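Local coordinates for protein lactose Operon Repressor (Escherichia coli, PDB 1JYE) that represses transcription of the lactose operon by binding operator DNA, which it releases when inducer binds, at residues 183-188 / 227-232; 121-126 / 302-307. The protein carries 1 engineered substitution. One frame throughout, in Å; residues are numbered along the deposited sequence.

Contact 1. Residues 183-188 / 227-232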
ATOM      1  N   ALA A 183       3.898 -24.863 -10.342  1.00 15.29           N
ATOM      2  CA  ALA A 183       2.686 -24.207 -10.805  1.00 15.01           C
ATOM      3  C   ALA A 183       2.956 -22.710 -10.878  1.00 13.97           C
ATOM      4  O   ALA A 183       3.783 -22.185 -10.129  1.00 14.07           O
ATOM      5  CB  ALA A 183       1.524 -24.488  -9.855  1.00 16.12           C
ATOM      6  N   LEU A 184       2.264 -22.034 -11.789  1.00 14.03           N
ATOM      7  CA  LEU A 184       2.424 -20.599 -11.974  1.00 14.48           C
ATOM      8  C   LEU A 184       1.140 -19.852 -11.651  1.00 15.13           C
ATOM      9  O   LEU A 184       0.052 -20.287 -12.020  1.00 14.95           O
ATOM     10  CB  LEU A 184       2.800 -20.284 -13.426  1.00 14.64           C
ATOM     11  CG  LEU A 184       3.981 -21.034 -14.048  1.00 14.71           C
ATOM     12  CD1 LEU A 184       4.153 -20.581 -15.501  1.00 15.31           C
ATOM     13  CD2 LEU A 184       5.244 -20.775 -13.248  1.00 15.69           C
ATOM     14  N   LEU A 185       1.267 -18.730 -10.949  1.00 14.25           N
ATOM     15  CA  LEU A 185       0.110 -17.899 -10.637  1.00 14.17           C
ATOM     16  C   LEU A 185       0.475 -16.518 -11.156  1.00 13.81           C
ATOM     17  O   LEU A 185       1.203 -15.765 -10.506  1.00 14.82           O
ATOM     18  CB  LEU A 185      -0.164 -17.851  -9.130  1.00 16.38           C
ATOM     19  CG  LEU A 185      -1.288 -16.891  -8.713  1.00 18.05           C
ATOM     20  CD1 LEU A 185      -2.541 -17.144  -9.547  1.00 20.89           C
ATOM     21  CD2 LEU A 185      -1.587 -17.079  -7.232  1.00 21.55           C
ATOM     22  N   ALA A 186      -0.031 -16.205 -12.344  1.00 13.30           N
ATOM     23  CA  ALA A 186       0.257 -14.941 -13.007  1.00 12.22           C
ATOM     24  C   ALA A 186      -0.607 -13.785 -12.539  1.00 13.55           C
ATOM     25  O   ALA A 186      -1.656 -13.982 -11.926  1.00 14.13           O
ATOM     26  CB  ALA A 186       0.102 -15.114 -14.520  1.00 14.65           C
ATOM     27  N   GLY A 187      -0.140 -12.576 -12.832  1.00 14.58           N
ATOM     28  CA  GLY A 187      -0.897 -11.385 -12.499  1.00 14.27           C
ATOM     29  C   GLY A 187      -1.933 -11.230 -13.600  1.00 15.51           C
ATOM     30  O   GLY A 187      -1.961 -12.042 -14.526  1.00 14.05           O
ATOM     31  N   PRO A 188      -2.793 -10.206 -13.541  1.00 14.77           N
ATOM     32  CA  PRO A 188      -3.810 -10.017 -14.580  1.00 14.65           C
ATOM     33  C   PRO A 188      -3.151  -9.776 -15.935  1.00 14.34           C
ATOM     34  O   PRO A 188      -2.377  -8.837 -16.101  1.00 15.07           O
ATOM     35  CB  PRO A 188      -4.604  -8.817 -14.065  1.00 15.72           C
ATOM     36  CG  PRO A 188      -3.572  -8.032 -13.302  1.00 14.38           C
ATOM     37  CD  PRO A 188      -2.820  -9.108 -12.559  1.00 15.33           C
ATOM     38  N   GLN A 227      -7.923 -17.716  -3.762  1.00 16.53           N
ATOM     39  CA  GLN A 227      -8.933 -18.384  -4.580  1.00 18.09           C
ATOM     40  C   GLN A 227      -8.327 -19.283  -5.651  1.00 17.65           C
ATOM     41  O   GLN A 227      -8.712 -20.443  -5.786  1.00 17.91           O
ATOM     42  CB  GLN A 227      -9.844 -17.349  -5.238  1.00 19.32           C
ATOM     43  CG  GLN A 227     -10.577 -16.458  -4.246  1.00 26.63           C
ATOM     44  CD  GLN A 227     -11.412 -15.386  -4.922  1.00 29.33           C
ATOM     45  OE1 GLN A 227     -10.929 -14.665  -5.796  1.00 33.63           O
ATOM     46  NE2 GLN A 227     -12.667 -15.268  -4.509  1.00 33.15           N
ATOM     47  N   GLN A 228      -7.381 -18.749  -6.414  1.00 17.57           N
ATOM     48  CA  GLN A 228      -6.754 -19.531  -7.476  1.00 16.29           C
ATOM     49  C   GLN A 228      -6.016 -20.749  -6.940  1.00 17.44           C
ATOM     50  O   GLN A 228      -6.083 -21.838  -7.526  1.00 16.42           O
ATOM     51  CB  GLN A 228      -5.792 -18.654  -8.283  1.00 15.19           C
ATOM     52  CG  GLN A 228      -6.492 -17.582  -9.103  1.00 16.16           C
ATOM     53  CD  GLN A 228      -7.524 -18.170 -10.048  1.00 17.77           C
ATOM     54  OE1 GLN A 228      -7.224 -19.082 -10.817  1.00 18.78           O
ATOM     55  NE2 GLN A 228      -8.745 -17.646  -9.997  1.00 18.64           N
ATOM     56  N   THR A 229      -5.314 -20.575  -5.826  1.00 15.57           N
ATOM     57  CA  THR A 229      -4.568 -21.677  -5.238  1.00 16.25           C
ATOM     58  C   THR A 229      -5.515 -22.731  -4.669  1.00 17.84           C
ATOM     59  O   THR A 229      -5.280 -23.929  -4.825  1.00 17.94           O
ATOM     60  CB  THR A 229      -3.611 -21.169  -4.147  1.00 15.90           C
ATOM     61  OG1 THR A 229      -2.724 -20.200  -4.724  1.00 16.85           O
ATOM     62  CG2 THR A 229      -2.784 -22.317  -3.575  1.00 16.20           C
ATOM     63  N   MET A 230      -6.586 -22.293  -4.014  1.00 17.87           N
ATOM     64  CA  MET A 230      -7.549 -23.241  -3.464  1.00 20.27           C
ATOM     65  C   MET A 230      -8.196 -24.034  -4.594  1.00 19.85           C
ATOM     66  O   MET A 230      -8.417 -25.238  -4.468  1.00 21.38           O
ATOM     67  CB  MET A 230      -8.638 -22.519  -2.665  1.00 22.59           C
ATOM     68  CG  MET A 230      -8.220 -22.089  -1.269  1.00 25.58           C
ATOM     69  SD  MET A 230      -7.667 -23.471  -0.244  1.00 30.18           S
ATOM     70  CE  MET A 230      -8.990 -24.621  -0.475  1.00 28.41           C
ATOM     71  N   GLN A 231      -8.497 -23.359  -5.700  1.00 19.82           N
ATOM     72  CA  GLN A 231      -9.125 -24.026  -6.840  1.00 21.74           C
ATOM     73  C   GLN A 231      -8.193 -25.074  -7.431  1.00 21.37           C
ATOM     74  O   GLN A 231      -8.630 -26.160  -7.818  1.00 22.09           O
ATOM     75  CB  GLN A 231      -9.514 -23.002  -7.909  1.00 22.89           C
ATOM     76  CG  GLN A 231     -10.603 -22.038  -7.452  1.00 27.56           C
ATOM     77  CD  GLN A 231     -11.031 -21.062  -8.532  1.00 29.37           C
ATOM     78  OE1 GLN A 231     -11.788 -20.126  -8.272  1.00 33.59           O
ATOM     79  NE2 GLN A 231     -10.553 -21.277  -9.751  1.00 29.97           N
ATOM     80  N   MET A 232      -6.908 -24.741  -7.494  1.00 19.73           N
ATOM     81  CA  MET A 232      -5.900 -25.654  -8.019  1.00 20.68           C
ATOM     82  C   MET A 232      -5.799 -26.885  -7.124  1.00 21.31           C
ATOM     83  O   MET A 232      -5.836 -28.024  -7.599  1.00 20.73           O
ATOM     84  CB  MET A 232      -4.542 -24.954  -8.081  1.00 19.89           C
ATOM     85  CG  MET A 232      -3.399 -25.862  -8.505  1.00 20.28           C
ATOM     86  SD  MET A 232      -1.809 -25.030  -8.417  1.00 20.28           S
ATOM     87  CE  MET A 232      -1.552 -24.988  -6.634  1.00 21.60           C
TER
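Leu-185 and Gln-228 meet at about a right angle, the leucine rising from strand 183-186 with its forked end against the start of the glutamine chain on helix 227-232. With CG anti to the backbone N (chi1 175°), the leucine sends its two methyls to successive helix residues. CD1 lies 3.8 Å from Gln-228 CB and 4.0 Å from Gln-228 CG, while CD2 approaches Thr-229 OG1 at 4.2 Å, again with the two side chains roughly perpendicular. Gln-228 thus offers only its aliphatic base to the strand. A bend at chi2 (-56°) turns the amide away, and OE1 is hydrogen-bonded to Arg-216. The threonine hydroxyl is likewise hydrogen-bonded, to Gly-225 O one turn earlier in the helix, and so need not seek a partner on the strand.

At the other end of the contact Met-232 reaches toward the strand as an extended chain until SD comes 3.7 Å from Ala-183 CB. The bend at its last torsion turns CE back toward the helix, leaving the sulfur as the atom that meets the small alanine. The axes of strand 183-186 and helix 227-232 run roughly antiparallel, at 151°, and are 10.1 Å apart at their closest.

Helix 222-234 links strands 214-217 and 241-244 in a beta-alpha-beta crossover that passes over the strand lying between them, 182-186. Strand 241-244 shares in this packing through Met-242, which touches both Thr-229 and Met-232, whereas Leu-184 turns to the opposite face of the sheet, where helix 192-207 packs.

Contact 2. Residues 121-126 / 302-307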
ATOM      1  N   GLY A 121       6.538  18.105 -18.123  1.00 21.14           N
ATOM      2  CA  GLY A 121       7.091  16.765 -18.206  1.00 19.72           C
ATOM      3  C   GLY A 121       6.059  15.774 -17.715  1.00 18.86           C
ATOM      4  O   GLY A 121       5.277  16.085 -16.817  1.00 18.52           O
ATOM      5  N   LEU A 122       6.051  14.581 -18.300  1.00 16.45           N
ATOM      6  CA  LEU A 122       5.091  13.557 -17.917  1.00 16.45           C
ATOM      7  C   LEU A 122       5.716  12.212 -17.576  1.00 16.14           C
ATOM      8  O   LEU A 122       6.597  11.729 -18.281  1.00 15.89           O
ATOM      9  CB  LEU A 122       4.087  13.337 -19.052  1.00 18.58           C
ATOM     10  CG  LEU A 122       3.173  14.501 -19.427  1.00 21.14           C
ATOM     11  CD1 LEU A 122       2.557  14.248 -20.796  1.00 23.11           C
ATOM     12  CD2 LEU A 122       2.096  14.658 -18.369  1.00 23.59           C
ATOM     13  N   ILE A 123       5.259  11.618 -16.478  1.00 13.71           N
ATOM     14  CA  ILE A 123       5.712  10.287 -16.097  1.00 13.48           C
ATOM     15  C   ILE A 123       4.470   9.407 -16.227  1.00 15.22           C
ATOM     16  O   ILE A 123       3.447   9.658 -15.585  1.00 16.20           O
ATOM     17  CB  ILE A 123       6.244  10.244 -14.646  1.00 13.64           C
ATOM     18  CG1 ILE A 123       7.498  11.116 -14.536  1.00 15.81           C
ATOM     19  CG2 ILE A 123       6.571   8.808 -14.261  1.00 15.06           C
ATOM     20  CD1 ILE A 123       8.100  11.182 -13.140  1.00 15.35           C
ATOM     21  N   ILE A 124       4.549   8.399 -17.089  1.00 13.66           N
ATOM     22  CA  ILE A 124       3.427   7.496 -17.321  1.00 14.60           C
ATOM     23  C   ILE A 124       3.646   6.195 -16.551  1.00 14.41           C
ATOM     24  O   ILE A 124       4.392   5.311 -16.986  1.00 14.78           O
ATOM     25  CB  ILE A 124       3.276   7.178 -18.830  1.00 15.03           C
ATOM     26  CG1 ILE A 124       3.287   8.476 -19.648  1.00 17.42           C
ATOM     27  CG2 ILE A 124       1.977   6.420 -19.074  1.00 16.15           C
ATOM     28  CD1 ILE A 124       2.147   9.429 -19.335  1.00 19.56           C
ATOM     29  N   ASN A 125       2.990   6.094 -15.399  1.00 13.94           N
ATOM     30  CA  ASN A 125       3.094   4.926 -14.529  1.00 14.82           C
ATOM     31  C   ASN A 125       1.829   4.084 -14.700  1.00 16.00           C
ATOM     32  O   ASN A 125       1.089   3.843 -13.747  1.00 14.65           O
ATOM     33  CB  ASN A 125       3.241   5.405 -13.080  1.00 16.83           C
ATOM     34  CG  ASN A 125       3.517   4.276 -12.116  1.00 19.61           C
ATOM     35  OD1 ASN A 125       4.362   3.421 -12.375  1.00 21.22           O
ATOM     36  ND2 ASN A 125       2.812   4.275 -10.985  1.00 20.56           N
ATOM     37  N   TYR A 126       1.606   3.628 -15.930  1.00 16.14           N
ATOM     38  CA  TYR A 126       0.423   2.853 -16.283  1.00 16.45           C
ATOM     39  C   TYR A 126       0.834   1.793 -17.314  1.00 16.25           C
ATOM     40  O   TYR A 126       1.577   2.091 -18.243  1.00 16.83           O
ATOM     41  CB  TYR A 126      -0.612   3.809 -16.881  1.00 17.58           C
ATOM     42  CG  TYR A 126      -1.950   3.187 -17.183  1.00 19.05           C
ATOM     43  CD1 TYR A 126      -2.882   2.962 -16.172  1.00 20.55           C
ATOM     44  CD2 TYR A 126      -2.286   2.818 -18.484  1.00 20.34           C
ATOM     45  CE1 TYR A 126      -4.118   2.381 -16.450  1.00 21.33           C
ATOM     46  CE2 TYR A 126      -3.515   2.237 -18.774  1.00 22.70           C
ATOM     47  CZ  TYR A 126      -4.427   2.021 -17.754  1.00 23.49           C
ATOM     48  OH  TYR A 126      -5.642   1.445 -18.041  1.00 25.63           O
ATOM     49  N   ASP A 302      14.586  12.289 -11.797  1.00 16.67           N
ATOM     50  CA  ASP A 302      15.873  12.784 -12.275  1.00 18.70           C
ATOM     51  C   ASP A 302      15.921  12.685 -13.797  1.00 17.04           C
ATOM     52  O   ASP A 302      16.345  13.616 -14.477  1.00 17.78           O
ATOM     53  CB  ASP A 302      17.032  11.969 -11.687  1.00 21.97           C
ATOM     54  CG  ASP A 302      17.051  11.976 -10.170  1.00 26.55           C
ATOM     55  OD1 ASP A 302      16.665  12.998  -9.572  1.00 29.19           O
ATOM     56  OD2 ASP A 302      17.468  10.958  -9.577  1.00 31.67           O
ATOM     57  N   ARG A 303      15.474  11.548 -14.322  1.00 15.77           N
ATOM     58  CA  ARG A 303      15.476  11.304 -15.763  1.00 15.51           C
ATOM     59  C   ARG A 303      14.570  12.270 -16.524  1.00 15.03           C
ATOM     60  O   ARG A 303      14.961  12.819 -17.554  1.00 14.83           O
ATOM     61  CB  ARG A 303      15.042   9.859 -16.046  1.00 16.00           C
ATOM     62  CG  ARG A 303      15.189   9.411 -17.507  1.00 16.39           C
ATOM     63  CD  ARG A 303      16.649   9.427 -17.951  1.00 17.95           C
ATOM     64  NE  ARG A 303      17.523   8.864 -16.925  1.00 19.58           N
ATOM     65  CZ  ARG A 303      17.572   7.578 -16.590  1.00 19.82           C
ATOM     66  NH1 ARG A 303      18.396   7.180 -15.628  1.00 19.80           N
ATOM     67  NH2 ARG A 303      16.822   6.684 -17.224  1.00 17.50           N
ATOM     68  N   LEU A 304      13.358  12.478 -16.015  1.00 14.43           N
ATOM     69  CA  LEU A 304      12.412  13.376 -16.672  1.00 15.87           C
ATOM     70  C   LEU A 304      12.960  14.792 -16.763  1.00 17.39           C
ATOM     71  O   LEU A 304      12.853  15.441 -17.805  1.00 17.57           O
ATOM     72  CB  LEU A 304      11.079  13.403 -15.922  1.00 15.29           C
ATOM     73  CG  LEU A 304      10.009  14.296 -16.561  1.00 17.19           C
ATOM     74  CD1 LEU A 304       9.569  13.693 -17.887  1.00 16.93           C
ATOM     75  CD2 LEU A 304       8.821  14.434 -15.620  1.00 18.58           C
ATOM     76  N   LEU A 305      13.539  15.275 -15.670  1.00 18.12           N
ATOM     77  CA  LEU A 305      14.090  16.621 -15.670  1.00 19.65           C
ATOM     78  C   LEU A 305      15.274  16.723 -16.630  1.00 19.09           C
ATOM     79  O   LEU A 305      15.451  17.744 -17.289  1.00 20.40           O
ATOM     80  CB  LEU A 305      14.489  17.030 -14.248  1.00 22.74           C
ATOM     81  CG  LEU A 305      13.315  17.055 -13.260  1.00 25.04           C
ATOM     82  CD1 LEU A 305      13.766  17.668 -11.945  1.00 27.17           C
ATOM     83  CD2 LEU A 305      12.156  17.861 -13.840  1.00 27.30           C
ATOM     84  N   GLN A 306      16.079  15.665 -16.719  1.00 17.66           N
ATOM     85  CA  GLN A 306      17.217  15.672 -17.637  1.00 18.58           C
ATOM     86  C   GLN A 306      16.674  15.706 -19.060  1.00 16.88           C
ATOM     87  O   GLN A 306      17.196  16.421 -19.916  1.00 17.71           O
ATOM     88  CB  GLN A 306      18.082  14.424 -17.439  1.00 19.92           C
ATOM     89  CG  GLN A 306      18.730  14.337 -16.065  1.00 26.25           C
ATOM     90  CD  GLN A 306      20.080  15.011 -16.003  1.00 30.87           C
ATOM     91  OE1 GLN A 306      20.280  16.083 -16.572  1.00 33.43           O
ATOM     92  NE2 GLN A 306      21.020  14.388 -15.299  1.00 33.57           N
ATOM     93  N   LEU A 307      15.623  14.931 -19.309  1.00 17.20           N
ATOM     94  CA  LEU A 307      15.009  14.901 -20.634  1.00 18.92           C
ATOM     95  C   LEU A 307      14.467  16.277 -21.005  1.00 20.29           C
ATOM     96  O   LEU A 307      14.611  16.723 -22.149  1.00 20.92           O
ATOM     97  CB  LEU A 307      13.865  13.880 -20.672  1.00 18.71           C
ATOM     98  CG  LEU A 307      14.282  12.409 -20.700  1.00 16.95           C
ATOM     99  CD1 LEU A 307      13.075  11.523 -20.456  1.00 17.58           C
ATOM    100  CD2 LEU A 307      14.935  12.092 -22.040  1.00 20.73           C
TER
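Leu-304 carries the helix side of this contact alone, thrusting a branched tip against the main chain of Gly-121 and Leu-122 and the side chain of Ile-123. It buries 84 Å², against 26 Å² each for Gly-121 and Ile-123. Its CG stands anti to the backbone N (chi1 -179°), which projects the fork off the helix toward the strand. One branch, CD1, settles beside the peptide backbone of Leu-122, 3.6 Å from Leu-122 O and 3.7 Å from Leu-122 N. The other, CD2, lies 3.7 Å from Gly-121 C and equally 3.7 Å from Ile-123 CG1, the leucine and isoleucine side chains meeting at a slant. Gly-121, having no side chain, leaves its main chain open to the leucine, with Leu-304 CG 4.2 Å from Gly-121 CA.

Ile-123 leans on Ile-83 of helix 74-89 as well, and Asp-302 forms a salt bridge with Arg-86 of that same helix, so the two helices are joined beside the sheet. Helix 293-308 thereby adds a helix from late in the chain to the subdomain of strands 63-68 and 122-125, a return of the chain characteristic of the periplasmic binding protein fold.

Contacts 1 and 2 illustrate how one hydrophobic task, seating a helix on a parallel sheet, is met twice in a two-subdomain protein. Both are buried and cover almost the same surface, 153 and 152 Å², yet share no helix or strand; their centres lie 34 Å apart on opposite sides of the chain's centre. Contact 1, in a local crossover, is spread over several side chains, including a glutamine's aliphatic base and a threonine hydroxyl hydrogen-bonded within its own helix. Contact 2 concentrates on one leucine that meets mostly main chain and one isoleucine, and ties segments 176 residues apart. Contact 1 is nested in the loop contact 2 closes: the chain builds the second subdomain before returning to the first.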